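Local coordinates for hypothetical bacterial 6-phosphogluconolactonase (Bacteroides fragilis, PDB 3SCY), which is a putative 6-phosphogluconolactonase of the seven-bladed beta-propeller lactonase family, probably hydrolysing 6-phosphogluconolactone to 6-phosphogluconate, at residues Ile264-Ser276 / Ala281-Asn293. Sequence-based numbering, arbitrary orientation. Where two conformers were deposited one is given.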
# COMPACT_ATOMS: atom_id res chain seq x y z
N ILE A 264 -5.33 4.94 -1.07
CA ILE A 264 -6.67 4.91 -0.51
C ILE A 264 -6.64 4.34 0.90
O ILE A 264 -6.00 3.31 1.16
CB ILE A 264 -7.62 4.08 -1.44
CG1 ILE A 264 -9.09 4.22 -1.00
CG2 ILE A 264 -7.17 2.59 -1.57
CD1 ILE A 264 -10.11 3.64 -2.07
N HIS A 265 -7.34 5.04 1.84
CA HIS A 265 -7.40 4.64 3.24
C HIS A 265 -8.69 5.05 3.88
O HIS A 265 -9.23 6.12 3.59
CB HIS A 265 -6.25 5.27 4.06
CG HIS A 265 -4.89 4.82 3.65
ND1 HIS A 265 -4.29 3.72 4.23
CD2 HIS A 265 -4.07 5.32 2.69
CE1 HIS A 265 -3.13 3.58 3.61
NE2 HIS A 265 -2.96 4.50 2.66
N LEU A 266 -9.18 4.20 4.76
CA LEU A 266 -10.32 4.51 5.58
C LEU A 266 -9.81 5.04 6.89
O LEU A 266 -8.78 4.56 7.41
CB LEU A 266 -11.16 3.24 5.83
CG LEU A 266 -12.07 2.80 4.71
CD1 LEU A 266 -12.41 1.34 4.83
CD2 LEU A 266 -13.36 3.60 4.71
N SER A 267 -10.56 5.97 7.50
CA SER A 267 -10.25 6.37 8.87
C SER A 267 -10.46 5.11 9.78
O SER A 267 -11.30 4.26 9.46
CB SER A 267 -11.13 7.55 9.32
OG SER A 267 -12.52 7.29 9.20
N PRO A 268 -9.70 4.98 10.87
CA PRO A 268 -9.88 3.80 11.75
C PRO A 268 -11.32 3.61 12.25
O PRO A 268 -11.72 2.46 12.41
CB PRO A 268 -8.92 4.08 12.91
CG PRO A 268 -7.86 4.95 12.32
CD PRO A 268 -8.61 5.85 11.35
N ASP A 269 -12.13 4.70 12.45
CA ASP A 269 -13.52 4.59 12.89
C ASP A 269 -14.47 4.18 11.74
O ASP A 269 -15.66 3.97 11.97
CB ASP A 269 -13.99 5.89 13.58
CG ASP A 269 -13.99 7.14 12.70
OD1 ASP A 269 -13.81 7.02 11.47
OD2 ASP A 269 -14.21 8.24 13.25
N GLY A 270 -13.93 4.08 10.52
CA GLY A 270 -14.65 3.67 9.31
C GLY A 270 -15.62 4.69 8.75
O GLY A 270 -16.36 4.39 7.80
N LYS A 271 -15.64 5.89 9.33
CA LYS A 271 -16.60 6.93 8.93
C LYS A 271 -16.19 7.71 7.67
O LYS A 271 -17.07 8.26 7.00
CB LYS A 271 -16.83 7.91 10.07
CG LYS A 271 -17.74 7.34 11.15
CD LYS A 271 -18.19 8.43 12.12
CE LYS A 271 -19.08 7.88 13.21
NZ LYS A 271 -19.56 8.96 14.12
N TYR A 272 -14.88 7.73 7.32
CA TYR A 272 -14.43 8.48 6.16
C TYR A 272 -13.45 7.71 5.38
O TYR A 272 -12.72 6.89 5.94
CB TYR A 272 -13.80 9.84 6.56
CG TYR A 272 -14.82 10.79 7.15
CD1 TYR A 272 -15.63 11.58 6.33
CD2 TYR A 272 -15.03 10.84 8.52
CE1 TYR A 272 -16.64 12.37 6.87
CE2 TYR A 272 -16.03 11.63 9.07
CZ TYR A 272 -16.82 12.41 8.25
OH TYR A 272 -17.83 13.17 8.79
N LEU A 273 -13.47 7.93 4.07
CA LEU A 273 -12.56 7.33 3.11
C LEU A 273 -11.77 8.46 2.45
O LEU A 273 -12.34 9.49 2.06
CB LEU A 273 -13.31 6.50 2.07
CG LEU A 273 -12.39 5.75 1.08
CD1 LEU A 273 -12.84 4.36 0.86
CD2 LEU A 273 -12.23 6.49 -0.26
N TYR A 274 -10.47 8.24 2.24
CA TYR A 274 -9.59 9.21 1.61
C TYR A 274 -8.91 8.59 0.41
O TYR A 274 -8.49 7.42 0.48
CB TYR A 274 -8.53 9.68 2.64
CG TYR A 274 -9.15 10.36 3.83
CD1 TYR A 274 -9.61 9.62 4.92
CD2 TYR A 274 -9.27 11.74 3.89
CE1 TYR A 274 -10.25 10.23 6.00
CE2 TYR A 274 -9.85 12.38 4.99
CZ TYR A 274 -10.35 11.62 6.03
OH TYR A 274 -10.95 12.26 7.09
N ALA A 275 -8.75 9.37 -0.66
CA ALA A 275 -8.09 8.88 -1.86
C ALA A 275 -7.23 9.98 -2.43
O ALA A 275 -7.69 11.12 -2.52
CB ALA A 275 -9.11 8.39 -2.88
N SER A 276 -5.97 9.68 -2.77
CA SER A 276 -5.09 10.73 -3.27
C SER A 276 -5.01 10.79 -4.78
O SER A 276 -5.25 9.79 -5.46
CB SER A 276 -3.69 10.60 -2.67
OG SER A 276 -2.98 9.46 -3.16
N ALA A 281 -3.88 19.13 -9.59
CA ALA A 281 -4.65 19.39 -8.37
C ALA A 281 -4.28 18.35 -7.30
O ALA A 281 -5.15 17.76 -6.66
CB ALA A 281 -6.15 19.35 -8.66
N ASP A 282 -2.97 18.11 -7.13
CA ASP A 282 -2.49 17.08 -6.22
C ASP A 282 -3.12 17.24 -4.83
O ASP A 282 -3.16 18.33 -4.27
CB ASP A 282 -0.95 17.13 -6.11
CG ASP A 282 -0.22 16.97 -7.43
OD1 ASP A 282 -0.47 17.78 -8.35
OD2 ASP A 282 0.68 16.09 -7.51
N GLY A 283 -3.65 16.14 -4.33
CA GLY A 283 -4.30 16.23 -3.04
C GLY A 283 -5.05 14.99 -2.68
O GLY A 283 -4.84 13.92 -3.26
N VAL A 284 -5.93 15.15 -1.67
CA VAL A 284 -6.67 14.03 -1.11
C VAL A 284 -8.14 14.34 -1.14
O VAL A 284 -8.55 15.34 -0.56
CB VAL A 284 -6.17 13.75 0.33
CG1 VAL A 284 -6.97 12.64 1.00
CG2 VAL A 284 -4.68 13.39 0.32
N ALA A 285 -8.92 13.46 -1.79
CA ALA A 285 -10.39 13.54 -1.82
C ALA A 285 -10.91 12.87 -0.56
O ALA A 285 -10.37 11.84 -0.12
CB ALA A 285 -10.93 12.84 -3.07
N ILE A 286 -11.94 13.47 0.05
CA ILE A 286 -12.51 13.00 1.30
C ILE A 286 -13.96 12.61 1.10
O ILE A 286 -14.77 13.43 0.62
CB ILE A 286 -12.40 14.11 2.39
CG1 ILE A 286 -10.95 14.71 2.42
CG2 ILE A 286 -12.89 13.56 3.76
CD1 ILE A 286 -10.80 15.98 3.31
N PHE A 287 -14.28 11.38 1.49
CA PHE A 287 -15.64 10.83 1.36
C PHE A 287 -16.18 10.39 2.69
O PHE A 287 -15.45 9.81 3.51
CB PHE A 287 -15.67 9.64 0.42
CG PHE A 287 -15.19 9.91 -0.98
CD1 PHE A 287 -13.84 9.83 -1.30
CD2 PHE A 287 -16.09 10.22 -2.00
CE1 PHE A 287 -13.40 10.07 -2.60
CE2 PHE A 287 -15.65 10.43 -3.30
CZ PHE A 287 -14.31 10.33 -3.60
N LYS A 288 -17.47 10.63 2.89
CA LYS A 288 -18.19 10.14 4.06
C LYS A 288 -18.72 8.77 3.72
O LYS A 288 -19.27 8.60 2.64
CB LYS A 288 -19.35 11.09 4.42
CG LYS A 288 -20.07 10.69 5.69
CD LYS A 288 -21.19 11.70 6.07
CE LYS A 288 -21.23 11.92 7.56
NZ LYS A 288 -21.41 10.65 8.33
N VAL A 289 -18.50 7.79 4.60
CA VAL A 289 -18.96 6.43 4.38
C VAL A 289 -20.31 6.25 5.07
O VAL A 289 -20.45 6.57 6.25
CB VAL A 289 -17.92 5.42 4.92
CG1 VAL A 289 -18.41 3.98 4.74
CG2 VAL A 289 -16.56 5.61 4.24
N ASP A 290 -21.27 5.68 4.34
CA ASP A 290 -22.55 5.30 4.94
C ASP A 290 -22.25 3.94 5.58
O ASP A 290 -21.93 2.99 4.87
CB ASP A 290 -23.66 5.25 3.89
CG ASP A 290 -25.03 4.89 4.45
OD1 ASP A 290 -25.22 3.72 4.84
OD2 ASP A 290 -25.91 5.77 4.46
N GLU A 291 -22.20 3.90 6.93
CA GLU A 291 -21.81 2.71 7.70
C GLU A 291 -22.66 1.46 7.42
O GLU A 291 -22.16 0.35 7.61
CB GLU A 291 -21.84 3.01 9.21
N THR A 292 -23.90 1.62 6.95
CA THR A 292 -24.75 0.46 6.71
C THR A 292 -24.61 -0.11 5.29
O THR A 292 -24.43 -1.32 5.15
CB THR A 292 -26.23 0.77 7.02
OG1 THR A 292 -26.69 1.86 6.22
CG2 THR A 292 -26.44 1.11 8.48
N ASN A 293 -24.67 0.76 4.26
CA ASN A 293 -24.60 0.23 2.91
C ASN A 293 -23.21 0.39 2.27
O ASN A 293 -23.02 -0.07 1.14
CB ASN A 293 -25.69 0.83 2.01
CG ASN A 293 -25.71 2.33 1.98
OD1 ASN A 293 -24.68 2.98 1.91
ND2 ASN A 293 -26.90 2.91 2.01
O HOH W 1 -19.74 8.29 8.06
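Tyr274 lays its ring alongside Ile286, both side chains pointing the same way; CE2 of Tyr274 lies 3.5 Å from CG2 of Ile286 and also touches its CG1. With CG anti to the carbonyl carbon (chi1 -62°), the Tyr274 ring also takes CG1 of Val284 at its edge, and that methyl is 3.7 Å from Tyr274 CB. On the same face Tyr272 slants across Lys288, its OH 3.8 Å from Lys288 CE. The other face carries Leu273 and Phe287 side by side, Leu273 CD2 3.9 Å from Phe287 CD1, while Leu273 O sits in plane at the edge of the Phe287 ring. CG2 of Val289 rests against two leucines at once, 3.8 Å from Leu266 CD2 and 4.0 Å from Leu273 CB.

Strands 272-277 and 283-289 form an antiparallel hairpin, the two middle strands of a four-stranded propeller blade. Leu273 and Phe287 exchange two backbone bonds, as do Ala275 and Ala285; Val289 N adds a nearly straight one to Lys271 O (2.8 Å, 176°). That carbonyl also accepts from a water, which donates to Val289 O and accepts from Lys288 NZ, tying the lysine tip back to the strand ends.

The type I turn Ser267-Gly270 leads into strand 272-277: Asp269 OD1 accepts from Ser267 OG (2.6 Å) and, in an Asx turn, from Lys271 N, while Ser267 OG accepts from Tyr272 N. Farther out, Tyr272 OH bonds to Ala338 O and Tyr274 OH to Gly340 O and Arg335, anchoring both tyrosines on the next blade. Leu273 and Ala275 face strand 224-229 of the preceding one.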